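Local coordinates for protein phosphoribosylaminoimidazole carboxylase (Treponema denticola, PDB 5C5D) that catalyses the reversible conversion of 5-aminoimidazole ribonucleotide and carbon dioxide to 4-carboxy-5-aminoimidazole ribonucleotide in purine biosynthesis, at residues 120-125 and 137-142; 62-65 and 71-74; 6-11 and 48-53. The protein carries 1 engineered substitution. All blocks are in the same frame, centred on the assembly; numbering follows the deposited sequence.

Contact 1 of 3, residues 120-125 and 137-142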
ATOM      1  N   ALA D 120      -0.593   8.344 -24.508  1.00 18.42           N
ATOM      2  CA  ALA D 120      -1.029   9.736 -24.449  1.00 17.62           C
ATOM      3  C   ALA D 120      -1.140  10.287 -25.882  1.00 19.37           C
ATOM      4  O   ALA D 120      -2.080  11.018 -26.236  1.00 18.22           O
ATOM      5  CB  ALA D 120      -0.075  10.589 -23.607  1.00 17.68           C
ATOM      6  N   ALA D 121      -0.197   9.919 -26.732  1.00 17.47           N
ATOM      7  CA  ALA D 121      -0.249  10.324 -28.144  1.00 19.09           C
ATOM      8  C   ALA D 121      -1.436   9.718 -28.868  1.00 19.40           C
ATOM      9  O   ALA D 121      -2.119  10.403 -29.633  1.00 19.28           O
ATOM     10  CB  ALA D 121       1.029   9.934 -28.843  1.00 20.38           C
ATOM     11  N   LEU D 122      -1.699   8.440 -28.624  1.00 18.05           N
ATOM     12  CA  LEU D 122      -2.828   7.776 -29.265  1.00 19.96           C
ATOM     13  C   LEU D 122      -4.149   8.367 -28.821  1.00 17.45           C
ATOM     14  O   LEU D 122      -5.042   8.588 -29.658  1.00 17.79           O
ATOM     15  CB  LEU D 122      -2.794   6.266 -28.963  1.00 17.74           C
ATOM     16  CG  LEU D 122      -3.897   5.402 -29.576  1.00 17.95           C
ATOM     17  CD1 LEU D 122      -3.891   5.444 -31.089  1.00 19.00           C
ATOM     18  CD2 LEU D 122      -3.773   3.966 -29.064  1.00 18.30           C
ATOM     19  N   LEU D 123      -4.272   8.659 -27.529  1.00 15.31           N
ATOM     20  CA  LEU D 123      -5.501   9.278 -27.046  1.00 16.62           C
ATOM     21  C   LEU D 123      -5.676  10.624 -27.709  1.00 17.68           C
ATOM     22  O   LEU D 123      -6.778  10.972 -28.123  1.00 17.12           O
ATOM     23  CB  LEU D 123      -5.497   9.452 -25.525  1.00 17.02           C
ATOM     24  CG  LEU D 123      -6.634  10.318 -24.938  1.00 14.94           C
ATOM     25  CD1 LEU D 123      -7.987   9.715 -25.190  1.00 15.92           C
ATOM     26  CD2 LEU D 123      -6.427  10.516 -23.450  1.00 17.31           C
ATOM     27  N   ALA D 124      -4.609  11.411 -27.774  1.00 18.70           N
ATOM     28  CA  ALA D 124      -4.727  12.724 -28.427  1.00 17.93           C
ATOM     29  C   ALA D 124      -5.221  12.539 -29.871  1.00 18.12           C
ATOM     30  O   ALA D 124      -6.128  13.249 -30.346  1.00 16.39           O
ATOM     31  CB  ALA D 124      -3.421  13.459 -28.409  1.00 20.02           C
ATOM     32  N   ALA D 125      -4.607  11.613 -30.594  1.00 17.71           N
ATOM     33  CA  ALA D 125      -4.999  11.389 -31.977  1.00 17.12           C
ATOM     34  C   ALA D 125      -6.462  10.984 -32.050  1.00 18.01           C
ATOM     35  O   ALA D 125      -7.202  11.442 -32.932  1.00 20.54           O
ATOM     36  CB  ALA D 125      -4.083  10.316 -32.622  1.00 21.47           C
ATOM     37  N   ASP D 137      -8.058   7.784 -40.144  1.00 25.05           N
ATOM     38  CA  ASP D 137      -7.390   6.799 -40.999  1.00 28.72           C
ATOM     39  C   ASP D 137      -6.037   6.341 -40.437  1.00 29.18           C
ATOM     40  O   ASP D 137      -5.696   5.145 -40.458  1.00 27.37           O
ATOM     41  CB  ASP D 137      -7.190   7.375 -42.414  1.00 35.97           C
ATOM     42  CG  ASP D 137      -8.492   7.539 -43.169  1.00 43.30           C
ATOM     43  OD1 ASP D 137      -9.485   6.878 -42.804  1.00 44.68           O
ATOM     44  OD2 ASP D 137      -8.520   8.333 -44.135  1.00 45.21           O
ATOM     45  N   SER D 138      -5.267   7.299 -39.942  1.00 27.80           N
ATOM     46  CA  SER D 138      -3.967   7.002 -39.347  0.62 28.08           C
ATOM     47  C   SER D 138      -4.085   6.158 -38.096  1.00 27.97           C
ATOM     48  O   SER D 138      -3.302   5.233 -37.878  1.00 28.99           O
ATOM     49  CB  SER D 138      -3.238   8.289 -38.998  0.62 28.62           C
ATOM     50  OG  SER D 138      -2.774   8.917 -40.160  0.62 27.07           O
ATOM     51  N   VAL D 139      -5.050   6.501 -37.255  1.00 22.76           N
ATOM     52  CA  VAL D 139      -5.310   5.733 -36.039  1.00 24.65           C
ATOM     53  C   VAL D 139      -5.655   4.299 -36.421  1.00 27.04           C
ATOM     54  O   VAL D 139      -5.192   3.350 -35.787  1.00 23.49           O
ATOM     55  CB  VAL D 139      -6.471   6.324 -35.200  1.00 25.36           C
ATOM     56  CG1 VAL D 139      -6.970   5.310 -34.144  1.00 24.90           C
ATOM     57  CG2 VAL D 139      -6.043   7.622 -34.531  1.00 25.53           C
ATOM     58  N   LYS D 140      -6.487   4.138 -37.439  1.00 27.19           N
ATOM     59  CA  LYS D 140      -6.922   2.799 -37.823  1.00 26.57           C
ATOM     60  C   LYS D 140      -5.732   1.963 -38.312  1.00 27.42           C
ATOM     61  O   LYS D 140      -5.571   0.824 -37.910  1.00 30.61           O
ATOM     62  CB  LYS D 140      -8.008   2.886 -38.901  1.00 31.29           C
ATOM     63  CG  LYS D 140      -8.451   1.561 -39.474  1.00 32.32           C
ATOM     64  CD  LYS D 140      -9.569   1.794 -40.496  1.00 39.78           C
ATOM     65  CE  LYS D 140      -9.521   0.826 -41.675  1.00 49.35           C
ATOM     66  NZ  LYS D 140     -10.318  -0.410 -41.449  1.00 52.41           N
ATOM     67  N   SER D 141      -4.882   2.554 -39.143  1.00 24.60           N
ATOM     68  CA  SER D 141      -3.688   1.868 -39.629  1.00 30.60           C
ATOM     69  C   SER D 141      -2.787   1.440 -38.446  1.00 30.29           C
ATOM     70  O   SER D 141      -2.277   0.315 -38.403  1.00 31.13           O
ATOM     71  CB  SER D 141      -2.936   2.760 -40.614  1.00 36.51           C
ATOM     72  OG  SER D 141      -1.687   2.191 -40.950  1.00 44.83           O
ATOM     73  N   TYR D 142      -2.635   2.332 -37.473  1.00 26.59           N
ATOM     74  CA  TYR D 142      -1.815   2.098 -36.278  1.00 23.57           C
ATOM     75  C   TYR D 142      -2.334   0.948 -35.444  1.00 26.26           C
ATOM     76  O   TYR D 142      -1.590   0.045 -35.046  1.00 27.37           O
ATOM     77  CB  TYR D 142      -1.800   3.378 -35.454  1.00 23.65           C
ATOM     78  CG  TYR D 142      -0.964   3.425 -34.200  1.00 26.82           C
ATOM     79  CD1 TYR D 142       0.325   3.940 -34.228  1.00 31.58           C
ATOM     80  CD2 TYR D 142      -1.504   3.069 -32.967  1.00 27.03           C
ATOM     81  CE1 TYR D 142       1.070   4.042 -33.079  1.00 34.24           C
ATOM     82  CE2 TYR D 142      -0.764   3.163 -31.806  1.00 30.26           C
ATOM     83  CZ  TYR D 142       0.525   3.645 -31.867  1.00 36.43           C
ATOM     84  OH  TYR D 142       1.266   3.746 -30.713  1.00 39.83           O
TER

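Contact 2 of 3, residues 62-65 and 71-74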
ATOM      1  N   TYR D  62      -3.465  19.899 -24.756  1.00 15.32           N
ATOM      2  CA  TYR D  62      -2.260  20.024 -23.957  1.00 15.69           C
ATOM      3  C   TYR D  62      -1.987  18.697 -23.295  1.00 16.68           C
ATOM      4  O   TYR D  62      -2.905  18.111 -22.730  1.00 18.54           O
ATOM      5  CB  TYR D  62      -2.432  21.128 -22.912  1.00 17.79           C
ATOM      6  CG  TYR D  62      -2.701  22.486 -23.522  1.00 18.46           C
ATOM      7  CD1 TYR D  62      -3.975  22.834 -23.944  1.00 21.33           C
ATOM      8  CD2 TYR D  62      -1.692  23.427 -23.655  1.00 20.55           C
ATOM      9  CE1 TYR D  62      -4.223  24.075 -24.511  1.00 21.62           C
ATOM     10  CE2 TYR D  62      -1.927  24.658 -24.189  1.00 22.67           C
ATOM     11  CZ  TYR D  62      -3.200  24.992 -24.617  1.00 21.71           C
ATOM     12  OH  TYR D  62      -3.473  26.223 -25.187  1.00 22.31           O
ATOM     13  N   ILE D  63      -0.747  18.232 -23.374  1.00 15.37           N
ATOM     14  CA  ILE D  63      -0.317  17.044 -22.628  1.00 16.99           C
ATOM     15  C   ILE D  63       0.675  17.551 -21.592  1.00 18.79           C
ATOM     16  O   ILE D  63       1.720  18.110 -21.945  1.00 18.95           O
ATOM     17  CB  ILE D  63       0.296  15.970 -23.528  1.00 17.07           C
ATOM     18  CG1 ILE D  63      -0.719  15.487 -24.558  1.00 18.92           C
ATOM     19  CG2 ILE D  63       0.806  14.794 -22.690  1.00 17.57           C
ATOM     20  CD1 ILE D  63      -0.120  14.469 -25.570  1.00 18.01           C
ATOM     21  N   THR D  64       0.354  17.350 -20.317  1.00 15.46           N
ATOM     22  CA  THR D  64       1.117  17.923 -19.221  1.00 15.89           C
ATOM     23  C   THR D  64       1.884  16.868 -18.447  1.00 16.09           C
ATOM     24  O   THR D  64       1.354  15.841 -18.057  1.00 18.10           O
ATOM     25  CB  THR D  64       0.188  18.697 -18.294  1.00 20.37           C
ATOM     26  OG1 THR D  64      -0.939  17.848 -17.983  1.00 19.40           O
ATOM     27  CG2 THR D  64      -0.259  19.990 -18.987  1.00 22.00           C
ATOM     28  N   ILE D  65       3.171  17.136 -18.307  1.00 16.49           N
ATOM     29  CA  ILE D  65       4.131  16.202 -17.709  1.00 15.82           C
ATOM     30  C   ILE D  65       4.797  16.781 -16.475  1.00 19.09           C
ATOM     31  O   ILE D  65       5.548  17.718 -16.588  1.00 21.21           O
ATOM     32  CB  ILE D  65       5.245  15.876 -18.697  1.00 17.88           C
ATOM     33  CG1 ILE D  65       4.657  15.277 -19.982  1.00 18.86           C
ATOM     34  CG2 ILE D  65       6.233  14.883 -18.117  1.00 18.43           C
ATOM     35  CD1 ILE D  65       5.679  15.308 -21.128  1.00 19.63           C
ATOM     36  N   ALA D  71       1.187  19.173  -9.813  1.00 17.91           N
ATOM     37  CA  ALA D  71       0.293  20.330  -9.766  1.00 19.82           C
ATOM     38  C   ALA D  71       0.112  20.939 -11.152  1.00 19.42           C
ATOM     39  O   ALA D  71      -0.832  21.691 -11.373  1.00 20.57           O
ATOM     40  CB  ALA D  71       0.832  21.376  -8.821  1.00 25.29           C
ATOM     41  N   LEU D  72       0.985  20.616 -12.096  1.00 17.56           N
ATOM     42  CA  LEU D  72       0.915  21.241 -13.435  1.00 19.45           C
ATOM     43  C   LEU D  72      -0.341  20.866 -14.197  1.00 18.56           C
ATOM     44  O   LEU D  72      -0.962  21.721 -14.823  1.00 19.10           O
ATOM     45  CB  LEU D  72       2.133  20.844 -14.256  1.00 19.43           C
ATOM     46  CG  LEU D  72       2.262  21.480 -15.635  1.00 20.70           C
ATOM     47  CD1 LEU D  72       2.446  22.973 -15.565  1.00 21.04           C
ATOM     48  CD2 LEU D  72       3.446  20.856 -16.355  1.00 23.30           C
ATOM     49  N   SER D  73      -0.728  19.599 -14.153  1.00 17.76           N
ATOM     50  CA  SER D  73      -1.829  19.168 -14.993  1.00 14.92           C
ATOM     51  C   SER D  73      -3.126  19.900 -14.589  1.00 17.99           C
ATOM     52  O   SER D  73      -3.843  20.400 -15.452  1.00 19.17           O
ATOM     53  CB  SER D  73      -2.011  17.652 -14.956  1.00 18.07           C
ATOM     54  OG  SER D  73      -0.851  17.002 -15.483  1.00 17.22           O
ATOM     55  N   GLY D  74      -3.422  19.995 -13.295  1.00 17.05           N
ATOM     56  CA  GLY D  74      -4.599  20.723 -12.858  1.00 18.52           C
ATOM     57  C   GLY D  74      -4.531  22.213 -13.136  1.00 19.62           C
ATOM     58  O   GLY D  74      -5.550  22.828 -13.432  1.00 20.05           O
TER
HETATM   59  O   HOH W   1      -3.441  19.092 -17.894  1.00 21.02           O

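Contact 3 of 3, residues 6-11 and 48-53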
ATOM      1  N   ILE D   6       0.244  20.649 -27.536  1.00 20.31           N
ATOM      2  CA  ILE D   6       1.264  21.327 -26.782  1.00 20.27           C
ATOM      3  C   ILE D   6       1.678  20.377 -25.679  1.00 19.45           C
ATOM      4  O   ILE D   6       0.873  20.027 -24.830  1.00 18.49           O
ATOM      5  CB  ILE D   6       0.764  22.648 -26.171  1.00 20.91           C
ATOM      6  CG1 ILE D   6       0.308  23.623 -27.268  1.00 20.52           C
ATOM      7  CG2 ILE D   6       1.854  23.242 -25.297  1.00 22.01           C
ATOM      8  CD1 ILE D   6      -1.147  23.459 -27.729  1.00 21.21           C
ATOM      9  N   ILE D   7       2.947  19.989 -25.703  1.00 18.77           N
ATOM     10  CA  ILE D   7       3.510  19.122 -24.672  1.00 19.83           C
ATOM     11  C   ILE D   7       4.243  20.001 -23.704  1.00 19.77           C
ATOM     12  O   ILE D   7       5.272  20.580 -24.060  1.00 24.01           O
ATOM     13  CB  ILE D   7       4.461  18.082 -25.267  1.00 21.45           C
ATOM     14  CG1 ILE D   7       3.738  17.281 -26.342  1.00 23.76           C
ATOM     15  CG2 ILE D   7       4.990  17.155 -24.160  1.00 18.48           C
ATOM     16  CD1 ILE D   7       4.658  16.357 -27.135  1.00 23.32           C
ATOM     17  N   LEU D   8       3.706  20.153 -22.498  1.00 18.54           N
ATOM     18  CA  LEU D   8       4.279  21.060 -21.501  1.00 18.92           C
ATOM     19  C   LEU D   8       4.766  20.290 -20.292  1.00 19.01           C
ATOM     20  O   LEU D   8       3.989  19.561 -19.653  1.00 19.18           O
ATOM     21  CB  LEU D   8       3.243  22.108 -21.075  1.00 20.20           C
ATOM     22  CG  LEU D   8       3.690  23.006 -19.925  1.00 23.13           C
ATOM     23  CD1 LEU D   8       4.936  23.815 -20.262  1.00 25.88           C
ATOM     24  CD2 LEU D   8       2.541  23.920 -19.528  1.00 23.94           C
ATOM     25  N   MET D   9       6.052  20.432 -19.982  1.00 19.42           N
ATOM     26  CA  MET D   9       6.641  19.683 -18.887  1.00 20.65           C
ATOM     27  C   MET D   9       7.157  20.628 -17.800  1.00 24.21           C
ATOM     28  O   MET D   9       7.564  21.752 -18.089  1.00 23.75           O
ATOM     29  CB  MET D   9       7.783  18.811 -19.417  1.00 19.42           C
ATOM     30  CG  MET D   9       9.000  19.601 -19.733  1.00 23.54           C
ATOM     31  SD  MET D   9      10.228  18.604 -20.638  1.00 28.84           S
ATOM     32  CE  MET D   9       9.594  18.775 -22.296  1.00 31.38           C
ATOM     33  N   GLY D  10       7.151  20.156 -16.559  1.00 22.04           N
ATOM     34  CA  GLY D  10       7.508  20.990 -15.430  1.00 23.45           C
ATOM     35  C   GLY D  10       8.989  21.221 -15.315  1.00 23.64           C
ATOM     36  O   GLY D  10       9.406  22.210 -14.728  1.00 26.05           O
ATOM     37  N   SER D  11       9.772  20.309 -15.874  1.00 21.37           N
ATOM     38  CA  SER D  11      11.226  20.381 -15.784  1.00 26.32           C
ATOM     39  C   SER D  11      11.902  19.801 -17.013  1.00 26.59           C
ATOM     40  O   SER D  11      11.431  18.817 -17.588  1.00 26.02           O
ATOM     41  CB  SER D  11      11.708  19.618 -14.547  1.00 30.44           C
ATOM     42  OG  SER D  11      13.105  19.416 -14.585  1.00 32.55           O
ATOM     43  N   SER D  48       1.559  33.003 -19.375  1.00 26.34           N
ATOM     44  CA  SER D  48       1.867  33.754 -20.578  0.62 28.78           C
ATOM     45  C   SER D  48       1.907  32.835 -21.795  1.00 27.90           C
ATOM     46  O   SER D  48       1.359  33.163 -22.856  1.00 28.40           O
ATOM     47  CB  SER D  48       3.190  34.499 -20.407  0.62 31.59           C
ATOM     48  OG  SER D  48       2.980  35.616 -19.574  0.62 34.19           O
ATOM     49  N   MET D  49       2.532  31.678 -21.628  1.00 25.41           N
ATOM     50  CA  MET D  49       2.627  30.675 -22.677  1.00 24.86           C
ATOM     51  C   MET D  49       1.262  30.141 -23.063  1.00 22.17           C
ATOM     52  O   MET D  49       0.946  30.028 -24.252  1.00 23.65           O
ATOM     53  CB  MET D  49       3.500  29.522 -22.203  1.00 28.26           C
ATOM     54  CG  MET D  49       3.737  28.471 -23.215  1.00 27.69           C
ATOM     55  SD  MET D  49       4.419  27.066 -22.328  1.00 31.86           S
ATOM     56  CE  MET D  49       5.922  27.825 -21.724  1.00 20.99           C
ATOM     57  N   LEU D  50       0.464  29.815 -22.058  1.00 23.03           N
ATOM     58  CA  LEU D  50      -0.866  29.275 -22.329  1.00 20.95           C
ATOM     59  C   LEU D  50      -1.723  30.316 -23.062  1.00 22.30           C
ATOM     60  O   LEU D  50      -2.502  29.946 -23.953  1.00 24.21           O
ATOM     61  CB  LEU D  50      -1.565  28.834 -21.054  1.00 19.93           C
ATOM     62  CG  LEU D  50      -0.927  27.680 -20.290  1.00 20.59           C
ATOM     63  CD1 LEU D  50      -1.755  27.333 -19.066  1.00 22.27           C
ATOM     64  CD2 LEU D  50      -0.774  26.444 -21.176  1.00 22.41           C
ATOM     65  N   LYS D  51      -1.593  31.599 -22.721  1.00 23.00           N
ATOM     66  CA  LYS D  51      -2.406  32.613 -23.409  1.00 23.87           C
ATOM     67  C   LYS D  51      -2.067  32.657 -24.897  1.00 28.26           C
ATOM     68  O   LYS D  51      -2.943  32.855 -25.744  1.00 27.24           O
ATOM     69  CB  LYS D  51      -2.230  33.997 -22.784  1.00 27.83           C
ATOM     70  CG  LYS D  51      -2.938  34.128 -21.451  1.00 33.27           C
ATOM     71  CD  LYS D  51      -2.835  35.545 -20.889  1.00 38.10           C
ATOM     72  CE  LYS D  51      -3.491  35.656 -19.523  1.00 41.76           C
ATOM     73  NZ  LYS D  51      -3.212  37.000 -18.915  1.00 47.49           N
ATOM     74  N   GLU D  52      -0.792  32.488 -25.220  1.00 25.84           N
ATOM     75  CA  GLU D  52      -0.376  32.498 -26.619  1.00 26.85           C
ATOM     76  C   GLU D  52      -0.988  31.313 -27.391  1.00 23.88           C
ATOM     77  O   GLU D  52      -1.542  31.512 -28.480  1.00 26.95           O
ATOM     78  CB  GLU D  52       1.149  32.462 -26.730  1.00 28.17           C
ATOM     79  CG  GLU D  52       1.813  33.768 -26.306  1.00 34.85           C
ATOM     80  CD  GLU D  52       3.300  33.630 -26.037  1.00 45.80           C
ATOM     81  OE1 GLU D  52       3.845  32.516 -26.180  1.00 49.25           O
ATOM     82  OE2 GLU D  52       3.926  34.645 -25.676  1.00 49.29           O
ATOM     83  N   TYR D  53      -0.916  30.103 -26.835  1.00 23.53           N
ATOM     84  CA  TYR D  53      -1.466  28.918 -27.519  1.00 22.43           C
ATOM     85  C   TYR D  53      -2.997  28.981 -27.579  1.00 24.23           C
ATOM     86  O   TYR D  53      -3.604  28.609 -28.588  1.00 22.73           O
ATOM     87  CB  TYR D  53      -1.027  27.605 -26.843  1.00 22.99           C
ATOM     88  CG  TYR D  53       0.443  27.317 -27.093  1.00 22.59           C
ATOM     89  CD1 TYR D  53       0.903  27.050 -28.376  1.00 25.75           C
ATOM     90  CD2 TYR D  53       1.344  27.315 -26.054  1.00 21.15           C
ATOM     91  CE1 TYR D  53       2.245  26.784 -28.616  1.00 28.84           C
ATOM     92  CE2 TYR D  53       2.696  27.029 -26.273  1.00 21.14           C
ATOM     93  CZ  TYR D  53       3.132  26.781 -27.554  1.00 25.98           C
ATOM     94  OH  TYR D  53       4.459  26.525 -27.780  1.00 26.39           O
TER

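Contact 1 of 3, residues 120-125 and 137-142
The ring of Y142 is the flat group of this contact, and L122 meets it obliquely, at the CD2-CE2 side of the ring. L122 CD1 lies 3.9 Å from Y142 CD2 and just as far from CE2, so the methyl straddles the bond between these two carbons at a slant, while its twin CD2 follows farther up the ring, 4.1 Å from Y142 CE2. F28, whose ring plane is inclined at about 50° to that of Y142, also touches L122, and the three side chains form one cluster. The phenol lies where L122 can meet it because CG of Y142 is trans to the backbone N (chi1 -177°), which carries the ring toward helix 117-129; its OH runs past the leucine to a hydrogen bond with E24 OE2. One turn away, V139 divides its two methyls between two partners. CG2 sits 3.8 Å from A125 CB, and CG1 faces L122 CD1 more loosely at 4.3 Å. The small alanine lets the chains come nearest here, with the CA atoms of A125 and V139 7.0 Å apart. The helical segments run at 140° to each other, 10.6 Å between axes, as two successive helices joined by a short turn at the C-terminal end of the chain. A second subunit packs against the same junction, its S110 on L122 and its K81 on V139. No hydrogen bond joins 120-125 to 137-142; what fastens the long last helix to the domain here is burial of methyl and ring carbon, with the directional bond left to the phenol oxygen beyond the contact.

Contact 2 of 3, residues 62-65 and 71-74
T64 and S73 point their hydroxyls at each other where strand 60-65 passes into helix 72-79 in the beta-alpha-beta unit that strand 84-86 completes, part of a flavodoxin-like alpha/beta domain. The threonine projects from the strand toward the helix, whereas the serine leaves its helix at the flank and reaches back with its hydroxyl, OG lying beside the backbone N (chi1 -63°). T64 OG1 and S73 OG meet in a short hydrogen bond of 2.6 Å, and T64 CB follows at 3.4 Å from the same OG. Next to them L72 extends its CD2 methyl over the strand's end, 3.8 Å from I65 O and more loosely beside T64 CB. I65 turns its own side chain to the other face of the sheet, about 4 Å from that of the substrate-binding D14, while the side chain of L72 is about 6 Å from that of D38, an engineered residue at a substrate-binding position. Both hydroxyls are buried and well supplied with partners: S73 OG also bonds N70 ND2, and T64 OG1 bonds I85 O on the neighbouring strand. A water completes the link, lying 2.8 Å from T64 OG1 and donating a hydrogen bond to S73 O, also at 2.8 Å.

Contact 3 of 3, residues 6-11 and 48-53
I6 and L8 project from strand 4-9 onto helix 43-54, which belongs to the beta-alpha-beta crossover from strand 31-36 to strand 60-65. Strand 4-9 lies between those two strands in the parallel sheet, so the helix passes over it, as in flavodoxin-like domains, running antiparallel to it at 176° with 11.5 Å between the axes of the segments. The one contact with a ring is a CH-pi interaction. I6 CG1 stands over a face of the Y53 ring, 3.7 Å from its centroid and 15° off the normal, somewhat toward the rim. CG2 of the same isoleucine reaches CE2 of Y53 at 4.0 Å, so both branches at the isoleucine CB bear on the tyrosine. The phenol is fixed at its far end by a hydrogen bond from R35 to its OH, and Y62 packs against both I6 and Y53. The remaining contacts are apolar and centre on L8. Its CG is trans to the backbone N (chi1 174°), which carries the two methyls outward to separate residues of the helix. M49 runs out extended toward the strand as far as its sulfur, which lies against one of them; the bend at its last torsion turns only the terminal methyl. L50 approaches the other from a side chain that starts out along the flank of its helix. M49 also packs on D154 of a neighbouring subunit. I7 and M9 face the opposite layer, helix 15-27, and beyond the strand S11 belongs to the substrate site, its backbone N bonded to D14 OD2. Of the two L8 contacts, CD1 to M49 SD is the closer at 3.9 Å, against 4.5 Å for L8 CD2 to L50 CD2.

The three contacts follow one another along the chain, and no loop encloses or crosses another. Contact 3 comes first, closing a long loop that holds helix 15-27 and strand 31-36. Contact 2 closes a turn of five residues, and contact 1 joins two successive helices near the C terminus. Contacts 2 and 3 adjoin, their centres 9 Å apart, because strands 4-9 and 60-65 are neighbours in the sheet: I63 N and I65 N probably bond I6 O and L8 O. Contact 1 lies on the other side of the chain's centre, yet A120 touches I63, so the central sheet connects all three.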